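Enterotoxin-like toxin X (Staphylococcus aureus, PDB 5U75) blunts human innate immunity by binding sialylated neutrophil surface glycoproteins, thereby inhibiting phagocytosis and killing by neutrophils. Local coordinates at residues Y106-G111 and F156-S161. Sequence-based numbering, arbitrary orientation. Where two conformers were deposited one is given.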
ATOM      1  N   TYR A 106       0.216   2.730  -9.294  1.00 18.75           N
ATOM      2  CA  TYR A 106       1.369   2.766 -10.223  1.00 19.17           C
ATOM      3  C   TYR A 106       1.537   1.491 -11.057  1.00 20.19           C
ATOM      4  O   TYR A 106       2.442   1.425 -11.898  1.00 21.80           O
ATOM      5  CB  TYR A 106       2.685   3.111  -9.516  1.00 18.35           C
ATOM      6  CG  TYR A 106       3.217   2.092  -8.530  1.00 17.79           C
ATOM      7  CD1 TYR A 106       3.691   0.835  -8.958  1.00 17.99           C
ATOM      8  CD2 TYR A 106       3.309   2.394  -7.177  1.00 17.26           C
ATOM      9  CE1 TYR A 106       4.184  -0.079  -8.060  1.00 17.08           C
ATOM     10  CE2 TYR A 106       3.826   1.479  -6.272  1.00 17.07           C
ATOM     11  CZ  TYR A 106       4.257   0.246  -6.736  1.00 17.38           C
ATOM     12  OH  TYR A 106       4.756  -0.663  -5.869  1.00 18.71           O
ATOM     13  N   GLY A 107       0.726   0.475 -10.791  1.00 20.81           N
ATOM     14  CA  GLY A 107       0.790  -0.781 -11.534  1.00 21.02           C
ATOM     15  C   GLY A 107       0.936  -2.056 -10.731  1.00 21.29           C
ATOM     16  O   GLY A 107       0.964  -3.137 -11.325  1.00 21.65           O
ATOM     17  N   LEU A 108       1.021  -1.977  -9.399  1.00 20.44           N
ATOM     18  CA  LEU A 108       1.131  -3.203  -8.605  1.00 20.01           C
ATOM     19  C   LEU A 108      -0.112  -4.083  -8.811  1.00 20.07           C
ATOM     20  O   LEU A 108      -1.222  -3.584  -8.976  1.00 18.66           O
ATOM     21  CB  LEU A 108       1.374  -2.935  -7.113  1.00 19.86           C
ATOM     22  CG  LEU A 108       1.934  -4.141  -6.341  1.00 20.10           C
ATOM     23  CD1 LEU A 108       3.397  -4.412  -6.698  1.00 20.16           C
ATOM     24  CD2 LEU A 108       1.795  -3.961  -4.842  1.00 20.77           C
ATOM     25  N   TYR A 109       0.114  -5.388  -8.871  1.00 19.71           N
ATOM     26  CA  TYR A 109      -0.950  -6.403  -9.044  1.00 21.36           C
ATOM     27  C   TYR A 109      -1.697  -6.385 -10.374  1.00 24.21           C
ATOM     28  O   TYR A 109      -2.775  -6.993 -10.479  1.00 25.96           O
ATOM     29  CB  TYR A 109      -1.967  -6.393  -7.880  1.00 20.50           C
ATOM     30  CG  TYR A 109      -1.397  -6.604  -6.505  1.00 19.96           C
ATOM     31  CD1 TYR A 109      -0.370  -7.524  -6.271  1.00 20.09           C
ATOM     32  CD2 TYR A 109      -1.914  -5.921  -5.415  1.00 19.01           C
ATOM     33  CE1 TYR A 109       0.133  -7.724  -5.007  1.00 19.30           C
ATOM     34  CE2 TYR A 109      -1.415  -6.119  -4.148  1.00 18.86           C
ATOM     35  CZ  TYR A 109      -0.392  -7.013  -3.938  1.00 19.37           C
ATOM     36  OH  TYR A 109       0.080  -7.195  -2.673  1.00 18.07           O
ATOM     37  N   MET A 110      -1.135  -5.738 -11.387  0.50 24.83           N
ATOM     38  CA  MET A 110      -1.704  -5.786 -12.718  0.50 27.05           C
ATOM     39  C   MET A 110      -0.978  -6.868 -13.495  0.50 27.51           C
ATOM     40  O   MET A 110       0.167  -7.201 -13.185  0.50 26.35           O
ATOM     41  CB  MET A 110      -1.576  -4.425 -13.381  0.50 28.76           C
ATOM     42  CG  MET A 110      -2.509  -3.420 -12.736  0.50 30.49           C
ATOM     43  SD  MET A 110      -2.372  -1.750 -13.391  0.50 32.84           S
ATOM     44  CE  MET A 110      -3.935  -1.060 -12.852  0.50 32.08           C
ATOM     45  N   GLY A 111      -1.657  -7.421 -14.492  1.00 28.61           N
ATOM     46  CA  GLY A 111      -1.089  -8.480 -15.321  1.00 27.90           C
ATOM     47  C   GLY A 111      -1.210  -9.840 -14.675  1.00 28.17           C
ATOM     48  O   GLY A 111      -2.096 -10.070 -13.862  1.00 28.95           O
ATOM     49  N   PHE A 156       9.436   0.416   0.602  1.00 15.69           N
ATOM     50  CA  PHE A 156       9.219  -0.860  -0.067  1.00 16.18           C
ATOM     51  C   PHE A 156      10.292  -1.172  -1.074  1.00 17.25           C
ATOM     52  O   PHE A 156      10.862  -0.252  -1.670  1.00 16.38           O
ATOM     53  CB  PHE A 156       7.863  -0.884  -0.810  1.00 15.51           C
ATOM     54  CG  PHE A 156       7.673   0.239  -1.790  1.00 15.53           C
ATOM     55  CD1 PHE A 156       7.277   1.504  -1.359  1.00 15.78           C
ATOM     56  CD2 PHE A 156       7.856   0.035  -3.143  1.00 15.18           C
ATOM     57  CE1 PHE A 156       7.104   2.543  -2.264  1.00 15.60           C
ATOM     58  CE2 PHE A 156       7.672   1.063  -4.060  1.00 16.53           C
ATOM     59  CZ  PHE A 156       7.291   2.328  -3.619  1.00 16.45           C
ATOM     60  N   GLU A 157      10.518  -2.470  -1.285  0.50 17.76           N
ATOM     61  CA  GLU A 157      11.401  -2.977  -2.340  0.50 18.96           C
ATOM     62  C   GLU A 157      10.681  -4.155  -2.953  0.50 18.19           C
ATOM     63  O   GLU A 157      10.770  -5.277  -2.439  0.50 18.29           O
ATOM     64  CB  GLU A 157      12.740  -3.443  -1.763  0.50 20.63           C
ATOM     65  CG  GLU A 157      13.411  -2.443  -0.847  0.50 23.01           C
ATOM     66  CD  GLU A 157      14.673  -2.987  -0.210  0.50 24.52           C
ATOM     67  OE1 GLU A 157      14.833  -4.228  -0.166  0.50 26.40           O
ATOM     68  OE2 GLU A 157      15.497  -2.174   0.252  0.50 26.86           O
ATOM     69  N   LEU A 158       9.941  -3.898  -4.025  1.00 17.76           N
ATOM     70  CA  LEU A 158       9.121  -4.893  -4.654  1.00 17.43           C
ATOM     71  C   LEU A 158       9.728  -5.301  -5.992  1.00 18.39           C
ATOM     72  O   LEU A 158      10.338  -4.475  -6.697  1.00 16.93           O
ATOM     73  CB  LEU A 158       7.715  -4.350  -4.842  1.00 17.58           C
ATOM     74  CG  LEU A 158       7.025  -3.915  -3.536  1.00 17.68           C
ATOM     75  CD1 LEU A 158       5.605  -3.479  -3.865  1.00 18.04           C
ATOM     76  CD2 LEU A 158       7.028  -5.022  -2.489  1.00 17.31           C
ATOM     77  N   VAL A 159       9.541  -6.576  -6.322  1.00 18.19           N
ATOM     78  CA  VAL A 159      10.118  -7.176  -7.516  1.00 19.74           C
ATOM     79  C   VAL A 159       9.042  -7.953  -8.272  1.00 19.81           C
ATOM     80  O   VAL A 159       8.287  -8.721  -7.671  1.00 21.38           O
ATOM     81  CB  VAL A 159      11.295  -8.106  -7.127  1.00 19.65           C
ATOM     82  CG1 VAL A 159      11.769  -8.928  -8.328  1.00 20.37           C
ATOM     83  CG2 VAL A 159      12.437  -7.288  -6.550  1.00 19.93           C
ATOM     84  N   LYS A 160       8.951  -7.717  -9.577  1.00 19.67           N
ATOM     85  CA  LYS A 160       8.186  -8.553 -10.475  1.00 21.69           C
ATOM     86  C   LYS A 160       9.193  -9.135 -11.491  1.00 21.82           C
ATOM     87  O   LYS A 160       9.755  -8.413 -12.296  1.00 20.85           O
ATOM     88  CB  LYS A 160       7.075  -7.774 -11.148  1.00 24.62           C
ATOM     89  CG  LYS A 160       6.080  -8.687 -11.853  1.00 26.94           C
ATOM     90  CD  LYS A 160       4.777  -7.981 -12.181  1.00 29.71           C
ATOM     91  CE  LYS A 160       4.883  -7.160 -13.452  1.00 32.42           C
ATOM     92  NZ  LYS A 160       4.810  -7.985 -14.694  1.00 35.75           N
ATOM     93  N   SER A 161       9.418 -10.446 -11.423  1.00 22.06           N
ATOM     94  CA  SER A 161      10.536 -11.056 -12.151  1.00 23.46           C
ATOM     95  C   SER A 161      10.447 -11.000 -13.660  1.00 24.48           C
ATOM     96  O   SER A 161      11.478 -10.949 -14.350  1.00 25.90           O
ATOM     97  CB  SER A 161      10.721 -12.488 -11.690  1.00 23.84           C
ATOM     98  OG  SER A 161      11.090 -12.478 -10.333  1.00 26.04           O
TER
HETATM   99  O   HOH W   1       2.122  -9.158 -13.974  1.00 34.75           O
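Leu158 meets Tyr106 and Leu108 through a single methyl: its CD1 lies 3.6 Å from Tyr106 OH and 3.7 Å from Leu108 CD1. The Leu158 side chain crosses both partners at about a right angle. Leu108 swings CG opposite its own backbone N (chi1 -161°), which carries CD1 and CD2 to the strand although its CB does not point there. Tyr106 holds CG between backbone N and carbonyl carbon (chi1 67°), sending its hydroxyl to Leu158. Tyr106 and Phe156 run past one another in opposite directions, with Phe156 CE2 3.8 Å from Tyr106 OH. Tyrosine suits this place: its ring packs among apolar groups while His103 ND1 hydrogen-bonds the hydroxyl. Leu158 and Phe156 supply apolar bulk facing the loop, Phe156 also packing edge-to-face with His103.

The contact belongs to the helix-on-sheet packing of the beta-grasp domain, where the loop following helix 92-104 folds over strand 151-160, central in the mixed sheet. Gly107 ends that helix in a Schellman motif and begins a type II turn to Met110; at its positive phi (127°) a CB would jam against Tyr106 O. Toward the exposed Met110 and Gly111, the buried Lys160 donates from NZ to a water at 3.0 Å, which lies 2.9 Å from Met110 O and can donate to it. Asp164, in a salt bridge, and Val162 O, by a hydrogen bond, also hold the ammonium.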